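Long-range contacts in MHC class I protein (Ginglymostoma cirratum, PDB 6LUP), which probably displays peptides in the groove of its platform domain for recognition by T cells: residues Q30-Y35 against Q46-E51; K40-R45 against E56-E61; V175-V180 against G201-S206. All blocks are in the same frame, centred on the assembly; numbering follows the deposited sequence.

Contact 1: residues Q30-Y35 against Q46-E51; sequences QQFVQY and QRWVKE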
loop_
_atom_site.group_PDB
_atom_site.type_symbol
_atom_site.label_atom_id
_atom_site.label_comp_id
_atom_site.label_asym_id
_atom_site.label_seq_id
_atom_site.Cartn_x
_atom_site.Cartn_y
_atom_site.Cartn_z
ATOM N N GLN A 30 2.298 -0.035 8.656
ATOM C CA GLN A 30 3.326 -1.068 8.623
ATOM C C GLN A 30 2.734 -2.456 8.374
ATOM O O GLN A 30 1.888 -2.929 9.144
ATOM C CB GLN A 30 4.134 -1.035 9.924
ATOM C CG GLN A 30 5.088 -2.203 10.124
ATOM C CD GLN A 30 5.898 -2.063 11.397
ATOM O OE1 GLN A 30 6.678 -1.125 11.548
ATOM N NE2 GLN A 30 5.722 -2.999 12.318
ATOM N N GLN A 31 3.174 -3.101 7.293
ATOM C CA GLN A 31 2.768 -4.474 7.024
ATOM C C GLN A 31 3.438 -5.406 8.022
ATOM O O GLN A 31 4.642 -5.304 8.255
ATOM C CB GLN A 31 3.125 -4.896 5.602
ATOM C CG GLN A 31 2.317 -6.094 5.132
ATOM C CD GLN A 31 2.962 -6.843 3.984
ATOM O OE1 GLN A 31 3.524 -6.243 3.076
ATOM N NE2 GLN A 31 2.866 -8.169 4.014
ATOM N N PHE A 32 2.666 -6.310 8.612
ATOM C CA PHE A 32 3.217 -7.202 9.636
ATOM C C PHE A 32 3.001 -8.688 9.361
ATOM O O PHE A 32 3.744 -9.521 9.866
ATOM C CB PHE A 32 2.746 -6.795 11.043
ATOM C CG PHE A 32 1.328 -7.189 11.366
ATOM C CD1 PHE A 32 0.251 -6.534 10.776
ATOM C CD2 PHE A 32 1.069 -8.197 12.297
ATOM C CE1 PHE A 32 -1.056 -6.897 11.079
ATOM C CE2 PHE A 32 -0.236 -8.558 12.612
ATOM C CZ PHE A 32 -1.301 -7.908 12.001
ATOM N N VAL A 33 1.990 -9.015 8.560
ATOM C CA VAL A 33 1.729 -10.404 8.169
ATOM C C VAL A 33 1.432 -10.529 6.672
ATOM O O VAL A 33 1.090 -9.548 6.001
ATOM C CB VAL A 33 0.604 -11.081 9.003
ATOM C CG1 VAL A 33 1.060 -11.332 10.434
ATOM C CG2 VAL A 33 -0.693 -10.275 8.977
ATOM N N GLN A 34 1.581 -11.746 6.162
ATOM C CA GLN A 34 1.324 -12.054 4.763
ATOM C C GLN A 34 0.866 -13.497 4.666
ATOM O O GLN A 34 1.305 -14.353 5.439
ATOM C CB GLN A 34 2.591 -11.839 3.922
ATOM C CG GLN A 34 2.412 -11.990 2.410
ATOM C CD GLN A 34 2.567 -13.422 1.898
ATOM O OE1 GLN A 34 3.031 -14.316 2.611
ATOM N NE2 GLN A 34 2.169 -13.642 0.649
ATOM N N TYR A 35 -0.020 -13.750 3.711
ATOM C CA TYR A 35 -0.421 -15.094 3.335
ATOM C C TYR A 35 -0.615 -15.149 1.819
ATOM O O TYR A 35 -1.096 -14.183 1.217
ATOM C CB TYR A 35 -1.720 -15.454 4.052
ATOM C CG TYR A 35 -2.285 -16.813 3.713
ATOM C CD1 TYR A 35 -3.023 -17.010 2.548
ATOM C CD2 TYR A 35 -2.111 -17.893 4.572
ATOM C CE1 TYR A 35 -3.550 -18.251 2.237
ATOM C CE2 TYR A 35 -2.639 -19.137 4.272
ATOM C CZ TYR A 35 -3.358 -19.309 3.103
ATOM O OH TYR A 35 -3.888 -20.538 2.791
ATOM N N GLN A 46 7.205 -8.808 10.012
ATOM C CA GLN A 46 7.839 -7.993 11.032
ATOM C C GLN A 46 8.413 -8.873 12.120
ATOM O O GLN A 46 7.866 -9.928 12.456
ATOM C CB GLN A 46 6.850 -7.016 11.659
ATOM C CG GLN A 46 6.494 -5.837 10.776
ATOM C CD GLN A 46 7.680 -4.949 10.453
ATOM O OE1 GLN A 46 8.561 -4.731 11.285
ATOM N NE2 GLN A 46 7.694 -4.416 9.238
ATOM N N ARG A 47 9.519 -8.412 12.681
ATOM C CA ARG A 47 10.215 -9.155 13.700
ATOM C C ARG A 47 9.470 -9.132 15.030
ATOM O O ARG A 47 9.385 -10.154 15.707
ATOM C CB ARG A 47 11.627 -8.614 13.858
ATOM C CG ARG A 47 12.446 -9.383 14.869
ATOM C CD ARG A 47 13.919 -9.193 14.620
ATOM N NE ARG A 47 14.631 -9.186 15.888
ATOM C CZ ARG A 47 14.891 -8.088 16.596
ATOM N NH1 ARG A 47 14.504 -6.890 16.158
ATOM N NH2 ARG A 47 15.548 -8.191 17.747
ATOM N N TRP A 48 8.929 -7.971 15.395
ATOM C CA TRP A 48 8.218 -7.838 16.665
ATOM C C TRP A 48 7.070 -8.842 16.807
ATOM O O TRP A 48 6.898 -9.443 17.873
ATOM C CB TRP A 48 7.752 -6.395 16.916
ATOM C CG TRP A 48 6.713 -5.871 15.966
ATOM C CD1 TRP A 48 6.930 -5.082 14.880
ATOM C CD2 TRP A 48 5.293 -6.076 16.037
ATOM N NE1 TRP A 48 5.741 -4.790 14.261
ATOM C CE2 TRP A 48 4.719 -5.387 14.948
ATOM C CE3 TRP A 48 4.450 -6.777 16.911
ATOM C CZ2 TRP A 48 3.343 -5.381 14.705
ATOM C CZ3 TRP A 48 3.083 -6.774 16.665
ATOM C CH2 TRP A 48 2.545 -6.075 15.572
ATOM N N VAL A 49 6.316 -9.043 15.728
ATOM C CA VAL A 49 5.215 -10.004 15.738
ATOM C C VAL A 49 5.744 -11.442 15.717
ATOM O O VAL A 49 5.132 -12.340 16.305
ATOM C CB VAL A 49 4.185 -9.741 14.606
ATOM C CG1 VAL A 49 4.744 -10.120 13.239
ATOM C CG2 VAL A 49 2.880 -10.480 14.879
ATOM N N LYS A 50 6.884 -11.649 15.063
ATOM C CA LYS A 50 7.517 -12.964 15.031
ATOM C C LYS A 50 7.957 -13.383 16.437
ATOM O O LYS A 50 7.756 -14.528 16.835
ATOM C CB LYS A 50 8.707 -12.970 14.072
ATOM C CG LYS A 50 9.289 -14.350 13.797
ATOM C CD LYS A 50 10.789 -14.277 13.560
ATOM C CE LYS A 50 11.149 -13.947 12.116
ATOM N NZ LYS A 50 11.519 -15.169 11.343
ATOM N N GLU A 51 8.539 -12.437 17.173
ATOM C CA GLU A 51 9.024 -12.664 18.532
ATOM C C GLU A 51 7.896 -12.859 19.534
ATOM O O GLU A 51 8.015 -13.672 20.451
ATOM C CB GLU A 51 9.874 -11.480 18.992
ATOM C CG GLU A 51 11.293 -11.459 18.452
ATOM C CD GLU A 51 11.983 -10.117 18.654
ATOM O OE1 GLU A 51 13.232 -10.060 18.551
ATOM O OE2 GLU A 51 11.282 -9.110 18.912
#

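Contact 2: residues K40-R45 against E56-E61; sequences KEMIPR and EYWERE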
loop_
_atom_site.group_PDB
_atom_site.type_symbol
_atom_site.label_atom_id
_atom_site.label_comp_id
_atom_site.label_asym_id
_atom_site.label_seq_id
_atom_site.Cartn_x
_atom_site.Cartn_y
_atom_site.Cartn_z
ATOM N N LYS A 40 0.642 -21.096 1.449
ATOM C CA LYS A 40 -0.533 -21.499 2.246
ATOM C C LYS A 40 -0.344 -21.416 3.768
ATOM O O LYS A 40 -0.931 -22.194 4.525
ATOM C CB LYS A 40 -1.020 -22.896 1.835
ATOM C CG LYS A 40 -1.373 -23.043 0.361
ATOM C CD LYS A 40 -2.135 -24.344 0.121
ATOM C CE LYS A 40 -2.014 -24.816 -1.320
ATOM N NZ LYS A 40 -2.734 -23.929 -2.276
ATOM N N GLU A 41 0.474 -20.461 4.206
ATOM C CA GLU A 41 0.703 -20.209 5.632
ATOM C C GLU A 41 0.769 -18.712 5.901
ATOM O O GLU A 41 1.278 -17.945 5.081
ATOM C CB GLU A 41 1.999 -20.861 6.106
ATOM C CG GLU A 41 1.969 -22.376 6.140
ATOM C CD GLU A 41 3.316 -22.987 6.486
ATOM O OE1 GLU A 41 4.356 -22.437 6.054
ATOM O OE2 GLU A 41 3.331 -24.026 7.189
ATOM N N MET A 42 0.244 -18.296 7.049
ATOM C CA MET A 42 0.386 -16.913 7.477
ATOM C C MET A 42 1.787 -16.735 8.048
ATOM O O MET A 42 2.196 -17.480 8.933
ATOM C CB MET A 42 -0.668 -16.550 8.521
ATOM C CG MET A 42 -0.600 -15.099 8.958
ATOM S SD MET A 42 -1.244 -13.986 7.696
ATOM C CE MET A 42 -2.857 -13.622 8.386
ATOM N N ILE A 43 2.524 -15.760 7.528
ATOM C CA ILE A 43 3.915 -15.560 7.937
ATOM C C ILE A 43 4.157 -14.126 8.402
ATOM O O ILE A 43 3.486 -13.203 7.939
ATOM C CB ILE A 43 4.904 -15.935 6.808
ATOM C CG1 ILE A 43 4.719 -15.021 5.582
ATOM C CG2 ILE A 43 4.746 -17.408 6.430
ATOM C CD1 ILE A 43 5.843 -15.084 4.567
ATOM N N PRO A 44 5.109 -13.934 9.329
ATOM C CA PRO A 44 5.459 -12.580 9.768
ATOM C C PRO A 44 6.225 -11.802 8.711
ATOM O O PRO A 44 7.049 -12.366 7.989
ATOM C CB PRO A 44 6.356 -12.816 10.986
ATOM C CG PRO A 44 6.883 -14.195 10.814
ATOM C CD PRO A 44 5.820 -14.968 10.098
ATOM N N ARG A 45 5.925 -10.513 8.628
ATOM C CA ARG A 45 6.667 -9.575 7.800
ATOM C C ARG A 45 7.360 -8.581 8.713
ATOM O O ARG A 45 7.996 -7.623 8.253
ATOM C CB ARG A 45 5.732 -8.834 6.842
ATOM C CG ARG A 45 5.300 -9.647 5.635
ATOM C CD ARG A 45 6.495 -10.146 4.844
ATOM N NE ARG A 45 6.098 -10.707 3.558
ATOM C CZ ARG A 45 6.694 -11.743 2.978
ATOM N NH1 ARG A 45 6.265 -12.181 1.805
ATOM N NH2 ARG A 45 7.712 -12.350 3.576
ATOM N N GLU A 56 0.513 -21.079 18.540
ATOM C CA GLU A 56 -0.947 -21.060 18.440
ATOM C C GLU A 56 -1.469 -19.919 17.576
ATOM O O GLU A 56 -2.424 -20.093 16.812
ATOM C CB GLU A 56 -1.591 -21.029 19.828
ATOM C CG GLU A 56 -1.655 -22.405 20.471
ATOM C CD GLU A 56 -2.358 -22.412 21.820
ATOM O OE1 GLU A 56 -3.173 -21.485 22.077
ATOM O OE2 GLU A 56 -2.099 -23.354 22.615
ATOM N N TYR A 57 -0.830 -18.760 17.694
ATOM C CA TYR A 57 -1.181 -17.609 16.886
ATOM C C TYR A 57 -1.030 -17.886 15.385
ATOM O O TYR A 57 -1.940 -17.609 14.601
ATOM C CB TYR A 57 -0.335 -16.400 17.287
ATOM C CG TYR A 57 -0.610 -15.178 16.448
ATOM C CD1 TYR A 57 0.039 -14.985 15.227
ATOM C CD2 TYR A 57 -1.518 -14.214 16.872
ATOM C CE1 TYR A 57 -0.212 -13.866 14.450
ATOM C CE2 TYR A 57 -1.778 -13.090 16.105
ATOM C CZ TYR A 57 -1.123 -12.920 14.894
ATOM O OH TYR A 57 -1.375 -11.806 14.129
ATOM N N TRP A 58 0.117 -18.429 14.993
ATOM C CA TRP A 58 0.395 -18.684 13.586
ATOM C C TRP A 58 -0.426 -19.836 13.043
ATOM O O TRP A 58 -0.855 -19.806 11.890
ATOM C CB TRP A 58 1.891 -18.893 13.367
ATOM C CG TRP A 58 2.641 -17.686 13.794
ATOM C CD1 TRP A 58 3.364 -17.528 14.941
ATOM C CD2 TRP A 58 2.688 -16.433 13.113
ATOM N NE1 TRP A 58 3.875 -16.259 15.006
ATOM C CE2 TRP A 58 3.477 -15.563 13.895
ATOM C CE3 TRP A 58 2.152 -15.961 11.906
ATOM C CZ2 TRP A 58 3.748 -14.245 13.507
ATOM C CZ3 TRP A 58 2.416 -14.650 11.525
ATOM C CH2 TRP A 58 3.202 -13.807 12.327
ATOM N N GLU A 59 -0.664 -20.835 13.885
ATOM C CA GLU A 59 -1.515 -21.955 13.529
ATOM C C GLU A 59 -2.934 -21.481 13.228
ATOM O O GLU A 59 -3.498 -21.833 12.190
ATOM C CB GLU A 59 -1.496 -23.007 14.636
ATOM C CG GLU A 59 -0.209 -23.819 14.660
ATOM C CD GLU A 59 0.168 -24.327 16.040
ATOM O OE1 GLU A 59 1.351 -24.700 16.217
ATOM O OE2 GLU A 59 -0.696 -24.351 16.949
ATOM N N ARG A 60 -3.495 -20.660 14.112
ATOM C CA ARG A 60 -4.858 -20.165 13.925
ATOM C C ARG A 60 -4.979 -19.202 12.745
ATOM O O ARG A 60 -5.925 -19.298 11.956
ATOM C CB ARG A 60 -5.391 -19.504 15.195
ATOM C CG ARG A 60 -6.810 -18.970 15.043
ATOM C CD ARG A 60 -7.087 -17.816 15.985
ATOM N NE ARG A 60 -6.029 -16.802 15.949
ATOM C CZ ARG A 60 -5.155 -16.582 16.936
ATOM N NH1 ARG A 60 -5.199 -17.302 18.058
ATOM N NH2 ARG A 60 -4.239 -15.633 16.798
ATOM N N GLU A 61 -4.037 -18.267 12.631
ATOM C CA GLU A 61 -4.066 -17.303 11.527
ATOM C C GLU A 61 -3.965 -18.000 10.167
ATOM O O GLU A 61 -4.624 -17.591 9.205
ATOM C CB GLU A 61 -2.983 -16.227 11.673
ATOM C CG GLU A 61 -3.156 -15.292 12.863
ATOM C CD GLU A 61 -4.538 -14.668 12.938
ATOM O OE1 GLU A 61 -4.832 -13.755 12.130
ATOM O OE2 GLU A 61 -5.325 -15.090 13.822
#

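Contact 3: residues V175-V180 against G201-S206; sequences VELRPV and GFYPHS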
loop_
_atom_site.group_PDB
_atom_site.type_symbol
_atom_site.label_atom_id
_atom_site.label_comp_id
_atom_site.label_asym_id
_atom_site.label_seq_id
_atom_site.Cartn_x
_atom_site.Cartn_y
_atom_site.Cartn_z
ATOM N N VAL A 175 8.063 0.121 19.902
ATOM C CA VAL A 175 9.159 0.928 19.354
ATOM C C VAL A 175 9.196 0.841 17.830
ATOM O O VAL A 175 9.431 1.840 17.144
ATOM C CB VAL A 175 10.536 0.599 19.992
ATOM C CG1 VAL A 175 10.970 -0.827 19.694
ATOM C CG2 VAL A 175 11.594 1.574 19.507
ATOM N N GLU A 176 8.925 -0.353 17.314
ATOM C CA GLU A 176 8.911 -0.607 15.881
ATOM C C GLU A 176 7.806 0.179 15.178
ATOM O O GLU A 176 7.905 0.458 13.986
ATOM C CB GLU A 176 8.749 -2.103 15.602
ATOM C CG GLU A 176 9.910 -2.975 16.073
ATOM C CD GLU A 176 9.871 -3.303 17.565
ATOM O OE1 GLU A 176 10.872 -3.852 18.072
ATOM O OE2 GLU A 176 8.854 -3.010 18.237
ATOM N N LEU A 177 6.763 0.538 15.921
ATOM C CA LEU A 177 5.620 1.251 15.351
ATOM C C LEU A 177 5.653 2.766 15.557
ATOM O O LEU A 177 4.717 3.469 15.178
ATOM C CB LEU A 177 4.311 0.662 15.877
ATOM C CG LEU A 177 3.977 -0.733 15.337
ATOM C CD1 LEU A 177 3.029 -1.458 16.280
ATOM C CD2 LEU A 177 3.418 -0.655 13.921
ATOM N N ARG A 178 6.735 3.266 16.146
ATOM C CA ARG A 178 6.892 4.700 16.366
ATOM C C ARG A 178 7.097 5.435 15.040
ATOM O O ARG A 178 7.687 4.884 14.106
ATOM C CB ARG A 178 8.055 4.984 17.320
ATOM C CG ARG A 178 7.776 4.582 18.757
ATOM C CD ARG A 178 8.512 5.476 19.737
ATOM N NE ARG A 178 9.766 4.902 20.224
ATOM C CZ ARG A 178 9.944 4.400 21.445
ATOM N NH1 ARG A 178 8.949 4.385 22.324
ATOM N NH2 ARG A 178 11.129 3.915 21.791
ATOM N N PRO A 179 6.593 6.678 14.942
ATOM C CA PRO A 179 6.929 7.459 13.756
ATOM C C PRO A 179 8.431 7.729 13.688
ATOM O O PRO A 179 9.072 7.924 14.726
ATOM C CB PRO A 179 6.150 8.765 13.956
ATOM C CG PRO A 179 5.894 8.842 15.423
ATOM C CD PRO A 179 5.713 7.421 15.863
ATOM N N VAL A 180 8.983 7.691 12.479
ATOM C CA VAL A 180 10.366 8.102 12.244
ATOM C C VAL A 180 10.388 9.323 11.326
ATOM O O VAL A 180 9.721 9.344 10.283
ATOM C CB VAL A 180 11.274 6.955 11.720
ATOM C CG1 VAL A 180 10.596 6.162 10.614
ATOM C CG2 VAL A 180 12.623 7.491 11.251
ATOM N N GLY A 201 12.974 8.442 4.115
ATOM C CA GLY A 201 13.134 7.648 5.333
ATOM C C GLY A 201 12.122 7.908 6.438
ATOM O O GLY A 201 12.386 7.605 7.604
ATOM N N PHE A 202 10.962 8.456 6.081
ATOM C CA PHE A 202 9.938 8.769 7.077
ATOM C C PHE A 202 8.828 7.730 7.172
ATOM O O PHE A 202 8.510 7.044 6.198
ATOM C CB PHE A 202 9.355 10.175 6.871
ATOM C CG PHE A 202 8.736 10.403 5.518
ATOM C CD1 PHE A 202 7.399 10.083 5.281
ATOM C CD2 PHE A 202 9.476 10.980 4.484
ATOM C CE1 PHE A 202 6.822 10.312 4.037
ATOM C CE2 PHE A 202 8.903 11.212 3.239
ATOM C CZ PHE A 202 7.576 10.875 3.014
ATOM N N TYR A 203 8.259 7.617 8.370
ATOM C CA TYR A 203 7.127 6.737 8.650
ATOM C C TYR A 203 6.277 7.391 9.742
ATOM O O TYR A 203 6.829 7.883 10.729
ATOM C CB TYR A 203 7.600 5.344 9.107
ATOM C CG TYR A 203 6.464 4.490 9.606
ATOM C CD1 TYR A 203 6.003 4.613 10.918
ATOM C CD2 TYR A 203 5.819 3.597 8.753
ATOM C CE1 TYR A 203 4.936 3.863 11.372
ATOM C CE2 TYR A 203 4.755 2.838 9.199
ATOM C CZ TYR A 203 4.317 2.976 10.505
ATOM O OH TYR A 203 3.259 2.225 10.946
ATOM N N PRO A 204 4.934 7.384 9.592
ATOM C CA PRO A 204 4.124 6.811 8.511
ATOM C C PRO A 204 4.117 7.678 7.246
ATOM O O PRO A 204 4.783 8.711 7.208
ATOM C CB PRO A 204 2.725 6.730 9.130
ATOM C CG PRO A 204 2.690 7.840 10.120
ATOM C CD PRO A 204 4.089 7.963 10.658
ATOM N N HIS A 205 3.366 7.254 6.233
ATOM C CA HIS A 205 3.444 7.837 4.889
ATOM C C HIS A 205 2.954 9.285 4.801
ATOM O O HIS A 205 3.471 10.072 4.002
ATOM C CB HIS A 205 2.678 6.965 3.886
ATOM C CG HIS A 205 1.212 7.255 3.835
ATOM N ND1 HIS A 205 0.643 8.032 2.847
ATOM C CD2 HIS A 205 0.202 6.901 4.665
ATOM C CE1 HIS A 205 -0.656 8.135 3.066
ATOM N NE2 HIS A 205 -0.949 7.456 4.162
ATOM N N SER A 206 1.957 9.616 5.619
ATOM C CA SER A 206 1.295 10.922 5.598
ATOM C C SER A 206 2.278 12.065 5.876
ATOM O O SER A 206 3.004 12.034 6.870
ATOM C CB SER A 206 0.158 10.932 6.623
ATOM O OG SER A 206 -0.760 11.977 6.373
HETATM O O HOH W 1 2.634 2.968 13.379
#

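Contact 1: residues Q30-Y35 against Q46-E51
Phe32 and Gln46 meet where the edge of the class I peptide-binding platform turns up into its alpha-1 helical wall: strand 30-36 belongs to the platform's antiparallel sheet, and helix 47-52 is the short helix that precedes the long helix 55-82. CB of Phe32 lies 3.9 Å from CG of Gln46, the N-cap residue of the short helix. Gln46 bends at chi2 (-63°), which lays its amide flat over that of Gln30, whose chain is extended. The two amide planes are 20° apart, with CD of Gln30 3.5 Å from CD of Gln46. From there NE2 of Gln46 also reaches the backbone O of Gln31, a weak hydrogen bond at 3.3 Å. Trp48 also packs on Phe32. The rings are nearly parallel, 14° between planes, but so far displaced, with 5.9 Å between the centroids of the Phe32 ring and the Trp48 six-membered ring, that they hardly overlap; the closer touch is CB of Phe32 on CZ2 of Trp48, 4.0 Å away. Val49 instead approaches the Phe32 ring at its edge, placing CG2 3.9 Å from CD2.

Behind this first shell, the strand bulges: Phe32 and Val33 both face Gly25 in a classic beta bulge, and CG2 of Val33 rests over the centre of one face of the Phe32 ring, while Tyr169 and Tyr57 approach from the helical walls. On the far side of the strand, the amide of Gln31 turns to an acidic side chain of the neighbouring protein chain, probably beta-2-microglobulin, and its NE2 also hydrogen-bonds to O of Val33 at 3.0 Å.

Contact 2: residues K40-R45 against E56-E61
Pro44 and Trp58 face each other in a CH-pi contact between the outermost strand of the alpha-1 half and the long helix 55-82 of the peptide-binding platform. CD of Pro44 stands 3.9 Å from the centroid of the Trp58 six-membered ring, 23° off the ring normal, and CB of the same proline touches CH2 of Trp58 at 3.6 Å. The indole reaches the strand because its CG is set beside the backbone N and anti to the carbonyl carbon (chi1 -60°), which carries the benzo end out over residues 42-44. Its opposite face is backed by Tyr57, with CD1 over the centre, so that the indole is layered between a proline and a phenol.

Met42 crosses Trp58 at about a right angle, its CG 4.0 Å from CZ3, and its carbonyl O approaches CE3 of Trp58 at 3.3 Å. The same methionine runs alongside Glu61, both pointing the same way, and its CG lies 3.8 Å from Glu61 CB. The glutamate thus lends the contact its methylene, while its carboxylate is engaged on both oxygens: Arg60 grips OE2 side-on through NE and NH2, the NE bond measuring 2.8 Å, and OE1 is hydrogen-bonded to the backbone of the bound peptide.

Residues 40-45 and 56-61 accordingly meet through carbon surfaces; just beyond, Thr62 OG1 of the same helix hydrogen-bonds to the backbone N of Met42, and Trp58 NE1 is bonded to O of Glu53. The adjacent guanidinium probably favours the ionised form of Glu61, which would suit its hydrogen bond to the peptide backbone.

Contact 3: residues V175-V180 against G201-S206
Tyr203 sets its ring CG anti to the backbone N (chi1 171°), and this torsion sends the phenol along residues 177-179, with CD1 3.6 Å from O of Arg178. Val180, by contrast, holds CG1 between its backbone N and carbonyl carbon (chi1 45°), bringing that methyl to 3.5 Å from CB of Tyr203. The two backbones form a single antiparallel bridge, a hydrogen-bonded pair. N of Tyr203 donates to O of Val180 at 3.0 Å, and the return bond, from N of Val180 to O of Tyr203, measures 2.8 Å.

The far end of the phenol is tied by water. Tyr203 OH donates to a water at 2.6 Å, which in turn donates to O of Leu177 at 2.8 Å, while CD2 of Leu177 lies near the hydroxyl. Pro204 follows a cis peptide bond, a tyrosine-proline pair familiar from C1-set immunoglobulin domains; its CB sits over the centre of the Tyr203 ring, and its CD packs against CB of Pro179, 4.0 Å away.

The contact joins the segment that leaves the platform to the membrane-proximal immunoglobulin domain. Residues 175-180 run from helix 148-172 toward strand 183-189. Across from them, strand 194-202 ends in a G1 bulge at Gly201 and Phe202, both facing Tyr234 of strand 234-241, and Tyr203 rests on Gln30 of the platform strand 30-36.

In the fold
Contacts 1 and 2 are parts of one alpha-1 unit: strands 30-36 and 43-44 are sheet neighbours, joined by probable backbone hydrogen bonds such as Phe32 O to Arg45 N (2.7 Å), and each packs a helical segment. Both are partly buried, but contact 2, which borders the peptide groove, is mainly apolar, while contact 1 mixes apolar packing round Phe32 with stacked glutamine amides. Contact 3 is more exposed and relies on backbone pairing and a bridging water where the platform leads into the immunoglobulin domain. It touches contact 1, where Trp48 CD1 meets Glu176 CB at 3.6 Å, yet remains about 9 Å from contact 2 at the nearest atoms.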